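Local coordinates for proteasome protein (Corynebacterium glutamicum ATCC 13032, PDB 2P90) that is of unknown function but belongs to the PAC2 family, which takes its name from a proteasome assembly chaperone, and is found in an assembly of three chains, at residues V199-Y204 with P211-K216; I136-A141 with L215-S220; S44-L49 with M106-E111. All blocks are in the same frame, centred on the assembly; numbering follows the deposited sequence.

Contact 1. Residues V199-Y204 with P211-K216; sequences VHVPHY and PAATLK
Lys216 NZ is held by a salt bridge to Asp165 OD2 and, more weakly, by Thr151 O, while the root of the same side chain lies against the strand: Lys216 CB is 3.9 Å from Val199 CG2. CG stands anti to the backbone N (chi1 -164°) and the chain bends again further out, which leads the ammonium away from an otherwise apolar interface. Ala213 is central to that interface: its CB touches two valine methyls on its strand side, 3.7 Å from Val199 CG2 and equally 3.7 Å from Val201 CG2, and the second branch of Val199 also reaches it, CG1 lying 3.9 Å from Ala213 CB. Val199 CG2 meets the carbonyl of Ala213 as well, 3.7 Å from its O. The shortness of this side chain is consistent with the close approach: the axes of strand 199-202 and helix 211-216 come within 8.5 Å and run almost antiparallel, at 172°. The chain thus turns back into a beta-alpha unit with no strand after it. Strand 194-202 is hydrogen-bonded to 134-143 through Val199 and Val201, whereas helix 211-225 has helix 41-52 beside it at Ala213 and Thr214, and helix 232-250 beside it at Pro211 and Leu215.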
loop_
_atom_site.group_PDB
_atom_site.type_symbol
_atom_site.label_atom_id
_atom_site.label_comp_id
_atom_site.label_asym_id
_atom_site.label_seq_id
_atom_site.Cartn_x
_atom_site.Cartn_y
_atom_site.Cartn_z
ATOM N N VAL B 199 -24.936 7.691 -1.299
ATOM C CA VAL B 199 -25.407 9.057 -1.346
ATOM C C VAL B 199 -24.533 9.762 -2.396
ATOM O O VAL B 199 -23.341 9.442 -2.526
ATOM C CB VAL B 199 -25.323 9.696 0.080
ATOM C CG1 VAL B 199 -23.861 9.835 0.554
ATOM C CG2 VAL B 199 -26.037 11.029 0.147
ATOM N N HIS B 200 -25.126 10.685 -3.154
ATOM C CA HIS B 200 -24.440 11.367 -4.248
ATOM C C HIS B 200 -24.022 12.735 -3.794
ATOM O O HIS B 200 -24.865 13.502 -3.341
ATOM C CB HIS B 200 -25.369 11.511 -5.451
ATOM C CG HIS B 200 -25.745 10.203 -6.068
ATOM N ND1 HIS B 200 -26.021 10.063 -7.412
ATOM C CD2 HIS B 200 -25.859 8.967 -5.530
ATOM C CE1 HIS B 200 -26.320 8.803 -7.669
ATOM N NE2 HIS B 200 -26.213 8.114 -6.544
ATOM N N VAL B 201 -22.729 13.042 -3.887
ATOM C CA VAL B 201 -22.207 14.266 -3.329
ATOM C C VAL B 201 -21.644 15.079 -4.490
ATOM O O VAL B 201 -20.974 14.499 -5.338
ATOM C CB VAL B 201 -21.097 13.935 -2.282
ATOM C CG1 VAL B 201 -20.449 15.209 -1.701
ATOM C CG2 VAL B 201 -21.642 12.979 -1.174
ATOM N N PRO B 202 -21.941 16.409 -4.559
ATOM C CA PRO B 202 -21.367 17.236 -5.625
ATOM C C PRO B 202 -19.873 16.985 -5.677
ATOM O O PRO B 202 -19.224 17.051 -4.651
ATOM C CB PRO B 202 -21.665 18.669 -5.163
ATOM C CG PRO B 202 -22.854 18.541 -4.325
ATOM C CD PRO B 202 -22.827 17.206 -3.681
ATOM N N HIS B 203 -19.341 16.663 -6.850
ATOM C CA HIS B 203 -17.941 16.279 -6.952
ATOM C C HIS B 203 -17.028 17.397 -6.483
ATOM O O HIS B 203 -15.971 17.127 -5.904
ATOM C CB HIS B 203 -17.570 15.845 -8.387
ATOM C CG HIS B 203 -17.636 16.956 -9.380
ATOM N ND1 HIS B 203 -18.828 17.482 -9.830
ATOM C CD2 HIS B 203 -16.657 17.674 -9.982
ATOM C CE1 HIS B 203 -18.582 18.473 -10.675
ATOM N NE2 HIS B 203 -17.272 18.610 -10.782
ATOM N N TYR B 204 -17.432 18.649 -6.710
ATOM C CA TYR B 204 -16.517 19.785 -6.496
ATOM C C TYR B 204 -16.431 20.162 -5.024
ATOM O O TYR B 204 -15.655 21.043 -4.636
ATOM C CB TYR B 204 -16.940 20.991 -7.346
ATOM C CG TYR B 204 -18.387 21.396 -7.156
ATOM C CD1 TYR B 204 -19.410 20.757 -7.876
ATOM C CD2 TYR B 204 -18.744 22.411 -6.268
ATOM C CE1 TYR B 204 -20.734 21.111 -7.717
ATOM C CE2 TYR B 204 -20.094 22.770 -6.095
ATOM C CZ TYR B 204 -21.078 22.117 -6.834
ATOM O OH TYR B 204 -22.412 22.437 -6.688
ATOM N N PRO B 211 -22.232 17.674 5.145
ATOM C CA PRO B 211 -23.253 17.110 6.071
ATOM C C PRO B 211 -24.617 16.774 5.512
ATOM O O PRO B 211 -25.287 15.905 6.067
ATOM C CB PRO B 211 -23.364 18.163 7.180
ATOM C CG PRO B 211 -22.065 18.913 7.132
ATOM C CD PRO B 211 -21.619 18.907 5.690
ATOM N N ALA B 212 -25.063 17.432 4.448
ATOM C CA ALA B 212 -26.363 17.063 3.843
ATOM C C ALA B 212 -26.373 15.565 3.419
ATOM O O ALA B 212 -27.412 14.881 3.460
ATOM C CB ALA B 212 -26.705 17.992 2.661
ATOM N N ALA B 213 -25.198 15.048 3.052
ATOM C CA ALA B 213 -25.060 13.652 2.622
ATOM C C ALA B 213 -25.083 12.689 3.819
ATOM O O ALA B 213 -25.723 11.652 3.766
ATOM C CB ALA B 213 -23.827 13.496 1.809
ATOM N N THR B 214 -24.408 13.044 4.900
ATOM C CA THR B 214 -24.482 12.291 6.147
ATOM C C THR B 214 -25.946 12.164 6.550
ATOM O O THR B 214 -26.453 11.048 6.696
ATOM C CB THR B 214 -23.684 12.990 7.251
ATOM O OG1 THR B 214 -22.372 13.287 6.755
ATOM C CG2 THR B 214 -23.600 12.142 8.552
ATOM N N LEU B 215 -26.619 13.318 6.661
ATOM C CA LEU B 215 -28.064 13.414 6.939
ATOM C C LEU B 215 -28.899 12.497 6.060
ATOM O O LEU B 215 -29.700 11.698 6.551
ATOM C CB LEU B 215 -28.535 14.874 6.773
ATOM C CG LEU B 215 -29.938 15.283 7.251
ATOM C CD1 LEU B 215 -30.217 14.970 8.749
ATOM C CD2 LEU B 215 -30.159 16.764 7.010
ATOM N N LYS B 216 -28.686 12.600 4.755
ATOM C CA LYS B 216 -29.371 11.738 3.815
ATOM C C LYS B 216 -29.129 10.250 4.100
ATOM O O LYS B 216 -30.091 9.479 4.141
ATOM C CB LYS B 216 -29.006 12.110 2.368
ATOM C CG LYS B 216 -29.961 11.529 1.324
ATOM C CD LYS B 216 -31.422 11.883 1.648
ATOM C CE LYS B 216 -32.379 10.756 1.239
ATOM N NZ LYS B 216 -32.804 10.853 -0.187
#

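Contact 2. Residues I136-A141 with L215-S220; sequences ICLYAA and LKLLQS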
loop_
_atom_site.group_PDB
_atom_site.type_symbol
_atom_site.label_atom_id
_atom_site.label_comp_id
_atom_site.label_asym_id
_atom_site.label_seq_id
_atom_site.Cartn_x
_atom_site.Cartn_y
_atom_site.Cartn_z
ATOM N N ILE B 136 -27.080 -3.300 5.739
ATOM C CA ILE B 136 -26.955 -2.108 4.940
ATOM C C ILE B 136 -25.551 -1.512 4.991
ATOM O O ILE B 136 -25.132 -1.040 6.037
ATOM C CB ILE B 136 -27.943 -0.991 5.391
ATOM C CG1 ILE B 136 -29.383 -1.536 5.500
ATOM C CG2 ILE B 136 -27.801 0.224 4.425
ATOM C CD1 ILE B 136 -30.450 -0.457 5.844
ATOM N N CYS B 137 -24.889 -1.495 3.835
ATOM C CA CYS B 137 -23.585 -0.885 3.646
ATOM C C CYS B 137 -23.664 0.524 3.082
ATOM O O CYS B 137 -24.438 0.790 2.179
ATOM C CB CYS B 137 -22.761 -1.747 2.710
ATOM S SG CYS B 137 -22.475 -3.424 3.335
ATOM N N LEU B 138 -22.852 1.427 3.619
ATOM C CA LEU B 138 -22.918 2.829 3.244
ATOM C C LEU B 138 -21.747 3.250 2.371
ATOM O O LEU B 138 -20.617 2.837 2.622
ATOM C CB LEU B 138 -22.959 3.691 4.495
ATOM C CG LEU B 138 -24.008 3.330 5.548
ATOM C CD1 LEU B 138 -23.964 4.384 6.668
ATOM C CD2 LEU B 138 -25.443 3.166 4.956
ATOM N N TYR B 139 -22.041 4.069 1.352
ATOM C CA TYR B 139 -21.071 4.542 0.361
ATOM C C TYR B 139 -21.388 6.010 0.114
ATOM O O TYR B 139 -22.548 6.383 0.161
ATOM C CB TYR B 139 -21.242 3.790 -0.952
ATOM C CG TYR B 139 -21.166 2.286 -0.807
ATOM C CD1 TYR B 139 -19.942 1.633 -0.958
ATOM C CD2 TYR B 139 -22.313 1.513 -0.516
ATOM C CE1 TYR B 139 -19.841 0.282 -0.808
ATOM C CE2 TYR B 139 -22.218 0.128 -0.369
ATOM C CZ TYR B 139 -20.968 -0.473 -0.514
ATOM O OH TYR B 139 -20.778 -1.824 -0.386
ATOM N N ALA B 140 -20.373 6.848 -0.087
ATOM C CA ALA B 140 -20.579 8.225 -0.548
ATOM C C ALA B 140 -19.731 8.432 -1.800
ATOM O O ALA B 140 -18.474 8.294 -1.775
ATOM C CB ALA B 140 -20.222 9.220 0.520
ATOM N N ALA B 141 -20.413 8.739 -2.910
ATOM C CA ALA B 141 -19.719 8.904 -4.201
ATOM C C ALA B 141 -19.742 10.324 -4.667
ATOM O O ALA B 141 -20.773 10.975 -4.556
ATOM C CB ALA B 141 -20.320 7.960 -5.301
ATOM N N LEU B 215 -26.619 13.318 6.661
ATOM C CA LEU B 215 -28.064 13.414 6.939
ATOM C C LEU B 215 -28.899 12.497 6.060
ATOM O O LEU B 215 -29.700 11.698 6.551
ATOM C CB LEU B 215 -28.535 14.874 6.773
ATOM C CG LEU B 215 -29.938 15.283 7.251
ATOM C CD1 LEU B 215 -30.217 14.970 8.749
ATOM C CD2 LEU B 215 -30.159 16.764 7.010
ATOM N N LYS B 216 -28.686 12.600 4.755
ATOM C CA LYS B 216 -29.371 11.738 3.815
ATOM C C LYS B 216 -29.129 10.250 4.100
ATOM O O LYS B 216 -30.091 9.479 4.141
ATOM C CB LYS B 216 -29.006 12.110 2.368
ATOM C CG LYS B 216 -29.961 11.529 1.324
ATOM C CD LYS B 216 -31.422 11.883 1.648
ATOM C CE LYS B 216 -32.379 10.756 1.239
ATOM N NZ LYS B 216 -32.804 10.853 -0.187
ATOM N N LEU B 217 -27.863 9.838 4.286
ATOM C CA LEU B 217 -27.583 8.427 4.615
ATOM C C LEU B 217 -28.311 8.011 5.898
ATOM O O LEU B 217 -28.910 6.953 5.947
ATOM C CB LEU B 217 -26.079 8.126 4.748
ATOM C CG LEU B 217 -25.193 7.997 3.515
ATOM C CD1 LEU B 217 -23.727 7.945 3.962
ATOM C CD2 LEU B 217 -25.545 6.783 2.635
ATOM N N LEU B 218 -28.272 8.865 6.912
ATOM C CA LEU B 218 -28.873 8.527 8.179
ATOM C C LEU B 218 -30.418 8.413 8.090
ATOM O O LEU B 218 -31.010 7.464 8.626
ATOM C CB LEU B 218 -28.418 9.505 9.266
ATOM C CG LEU B 218 -26.962 9.382 9.746
ATOM C CD1 LEU B 218 -26.685 10.335 10.889
ATOM C CD2 LEU B 218 -26.653 7.936 10.178
ATOM N N GLN B 219 -31.065 9.350 7.391
ATOM C CA GLN B 219 -32.511 9.266 7.238
ATOM C C GLN B 219 -32.931 8.092 6.344
ATOM O O GLN B 219 -33.995 7.520 6.536
ATOM C CB GLN B 219 -33.177 10.640 6.906
ATOM C CG GLN B 219 -32.851 11.308 5.577
ATOM C CD GLN B 219 -33.037 12.859 5.606
ATOM O OE1 GLN B 219 -33.489 13.452 6.604
ATOM N NE2 GLN B 219 -32.669 13.511 4.500
ATOM N N SER B 220 -32.062 7.678 5.421
ATOM C CA SER B 220 -32.350 6.472 4.636
ATOM C C SER B 220 -32.332 5.221 5.527
ATOM O O SER B 220 -33.131 4.304 5.353
ATOM C CB SER B 220 -31.375 6.318 3.476
ATOM O OG SER B 220 -31.342 7.499 2.711
#
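Leu217 points from the helix at the strand and carries almost the whole contact with one methyl, CD2. That methyl lies 3.9 Å from Tyr139 O, so it packs on the strand backbone as much as on a side chain. Leu138 answers from the strand: its CB also points at the helix, and its CD2 comes to 4.3 Å from Leu217 CD2, a methyl-to-methyl approach at the loose end of van der Waals packing. In Leu217 the CG lies anti to the carbonyl carbon (chi1 -76°) and chi2 is extended, which carries the branch out from the helix toward the strand. Tyr139 is turned the other way. Its CB points away from the helix, and its hydroxyl is hydrogen-bonded to Glu184 OE2 and Ser180 OG beyond the opposite face of the sheet; what it gives to this interface is its backbone. Within the helix, Ser220 folds its hydroxyl back, OG donating to Lys216 O at 2.7 Å from above the carbonyl plane, 36° out of it. Ser220 N binds the same oxygen from the other face of that plane (3.0 Å), so two donors grip Lys216 O and the polar end of the serine is satisfied locally at a buried position. Strand 134-143 runs inside the sheet between 27-33, bonded through Ile136 and Leu138, and 194-202, bonded through Cys137, while helix 211-225 covers it, with Leu217 also touching Val199 and Ser45, and Leu218 reaching helix 41-52.

Contact 3. Residues S44-L49 with M106-E111; sequences SSSSHL and MLSGPE
The axes of helix 44-49 and strand 106-108 pass 9.6 Å apart at 124° between their chain directions, and Ser46 and Ser108 bring the backbones nearest, with their CA atoms separated by 6.6 Å. Both serines point across the gap and meet through carbon, not oxygen: Ser46 CB is 3.7 Å from Ser108 CB, whereas the two hydroxyls stay 4.1 Å apart from OG to OG. In Ser46 the OG lies between the backbone N and the carbonyl carbon (chi1 68°), from where it makes a weak hydrogen bond to Glu43 O, one turn back in its own helix. Met106 supplies the other main surface. Its side chain leaves the strand extended, which brings Met106 SD against the helix, 3.6 Å from Ser46 CB; the bend at chi3 then turns the methyl. That terminal methyl touches both Ser46 CB and Leu49 CD1, Met106 CE lying 3.7 Å from each, and the side chains of Leu49 and Met106 cross at about a right angle. This is the interior of an alpha/beta layered fold: Met106 also touches Ile29 and Ala31 on the neighbouring parallel strand 27-33, which leads into helix 41-52, whereas Leu107 points to the other face of the sheet and packs on Phe119 and Val123 of helix 116-129. After Ser108 the chain turns a corner at Gly109, whose phi of 135° belongs to a backbone region occupied mostly by glycine. Beyond the corner, Glu111 accepts from Ala179 N at OE2 and forms salt bridges with Arg70 and Arg73 of the second subunit, placing the exit of this strand at a subunit interface.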
loop_
_atom_site.group_PDB
_atom_site.type_symbol
_atom_site.label_atom_id
_atom_site.label_comp_id
_atom_site.label_asym_id
_atom_site.label_seq_id
_atom_site.Cartn_x
_atom_site.Cartn_y
_atom_site.Cartn_z
ATOM N N SER B 44 -18.788 10.211 9.025
ATOM C CA SER B 44 -19.642 11.134 9.792
ATOM C C SER B 44 -20.926 10.494 10.307
ATOM O O SER B 44 -21.358 10.782 11.406
ATOM C CB SER B 44 -19.961 12.401 9.016
ATOM O OG SER B 44 -18.769 13.136 8.880
ATOM N N SER B 45 -21.516 9.629 9.505
ATOM C CA SER B 45 -22.704 8.916 9.899
ATOM C C SER B 45 -22.457 8.093 11.151
ATOM O O SER B 45 -23.204 8.198 12.126
ATOM C CB SER B 45 -23.153 8.007 8.771
ATOM O OG SER B 45 -23.523 8.784 7.652
ATOM N N SER B 46 -21.405 7.279 11.135
ATOM C CA SER B 46 -21.134 6.403 12.265
ATOM C C SER B 46 -20.672 7.203 13.479
ATOM O O SER B 46 -21.104 6.952 14.603
ATOM C CB SER B 46 -20.161 5.254 11.902
ATOM O OG SER B 46 -18.867 5.727 11.625
ATOM N N SER B 47 -19.826 8.190 13.260
ATOM C CA SER B 47 -19.376 8.959 14.395
ATOM C C SER B 47 -20.494 9.850 14.988
ATOM O O SER B 47 -20.538 10.060 16.185
ATOM C CB SER B 47 -18.067 9.712 14.095
ATOM O OG SER B 47 -18.346 10.941 13.491
ATOM N N HIS B 48 -21.439 10.287 14.171
ATOM C CA HIS B 48 -22.595 11.010 14.683
ATOM C C HIS B 48 -23.483 10.155 15.625
ATOM O O HIS B 48 -23.888 10.618 16.712
ATOM C CB HIS B 48 -23.422 11.601 13.536
ATOM C CG HIS B 48 -24.608 12.381 13.998
ATOM N ND1 HIS B 48 -25.892 11.873 13.966
ATOM C CD2 HIS B 48 -24.704 13.616 14.554
ATOM C CE1 HIS B 48 -26.732 12.777 14.453
ATOM N NE2 HIS B 48 -26.034 13.841 14.820
ATOM N N LEU B 49 -23.775 8.933 15.186
ATOM C CA LEU B 49 -24.559 7.975 15.944
ATOM C C LEU B 49 -23.847 7.627 17.229
ATOM O O LEU B 49 -24.463 7.530 18.287
ATOM C CB LEU B 49 -24.757 6.707 15.122
ATOM C CG LEU B 49 -25.650 6.857 13.883
ATOM C CD1 LEU B 49 -25.698 5.569 13.083
ATOM C CD2 LEU B 49 -27.110 7.355 14.207
ATOM N N MET B 106 -24.054 -1.809 14.460
ATOM C CA MET B 106 -23.172 -1.049 13.617
ATOM C C MET B 106 -21.744 -1.658 13.570
ATOM O O MET B 106 -21.109 -1.935 14.599
ATOM C CB MET B 106 -23.177 0.422 14.070
ATOM C CG MET B 106 -22.295 1.306 13.213
ATOM S SD MET B 106 -22.707 3.065 13.301
ATOM C CE MET B 106 -23.232 3.220 11.639
ATOM N N LEU B 107 -21.280 -1.894 12.352
ATOM C CA LEU B 107 -19.899 -2.235 12.104
ATOM C C LEU B 107 -19.242 -1.017 11.464
ATOM O O LEU B 107 -19.559 -0.628 10.340
ATOM C CB LEU B 107 -19.763 -3.464 11.202
ATOM C CG LEU B 107 -18.333 -3.850 10.820
ATOM C CD1 LEU B 107 -17.578 -4.376 12.045
ATOM C CD2 LEU B 107 -18.365 -4.888 9.690
ATOM N N SER B 108 -18.342 -0.400 12.218
ATOM C CA SER B 108 -17.726 0.784 11.724
ATOM C C SER B 108 -16.257 0.830 12.108
ATOM O O SER B 108 -15.840 0.208 13.050
ATOM C CB SER B 108 -18.482 2.008 12.222
ATOM O OG SER B 108 -18.336 2.159 13.621
ATOM N N GLY B 109 -15.504 1.615 11.369
ATOM C CA GLY B 109 -14.066 1.773 11.589
ATOM C C GLY B 109 -13.444 1.680 10.209
ATOM O O GLY B 109 -14.165 1.797 9.231
ATOM N N PRO B 110 -12.110 1.485 10.121
ATOM C CA PRO B 110 -11.448 1.461 8.798
ATOM C C PRO B 110 -11.815 0.253 7.929
ATOM O O PRO B 110 -11.868 -0.886 8.451
ATOM C CB PRO B 110 -9.972 1.350 9.176
ATOM C CG PRO B 110 -9.989 0.678 10.545
ATOM C CD PRO B 110 -11.127 1.330 11.215
ATOM N N GLU B 111 -12.046 0.481 6.631
ATOM C CA GLU B 111 -12.118 -0.643 5.692
ATOM C C GLU B 111 -10.795 -1.420 5.821
ATOM O O GLU B 111 -9.745 -0.808 5.695
ATOM C CB GLU B 111 -12.262 -0.140 4.244
ATOM C CG GLU B 111 -12.066 -1.229 3.203
ATOM C CD GLU B 111 -12.148 -0.754 1.766
ATOM O OE1 GLU B 111 -11.510 0.271 1.404
ATOM O OE2 GLU B 111 -12.852 -1.443 0.982
#

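How the contacts relate
Contacts 1 and 2 lie closest, with centres about 9 Å apart; contact 3 is about 11 Å from contact 2 and 16 Å from contact 1. Contact 3 is completed first along the chain; contact 2 then opens with 136-141, and contact 1 follows within its span, both ending on helix 211-225 and sharing Leu215 and Lys216. Their strands are neighbours, joined by the probable bonds Val201 N to Ala141 O and Val199 O to Ala141 N. Thr214, Leu217 and Leu218 touch Ser44, Ser45 and Leu49, so the helices of the three contacts form one layer on a single mixed sheet, a continuous core of the PAC2 fold.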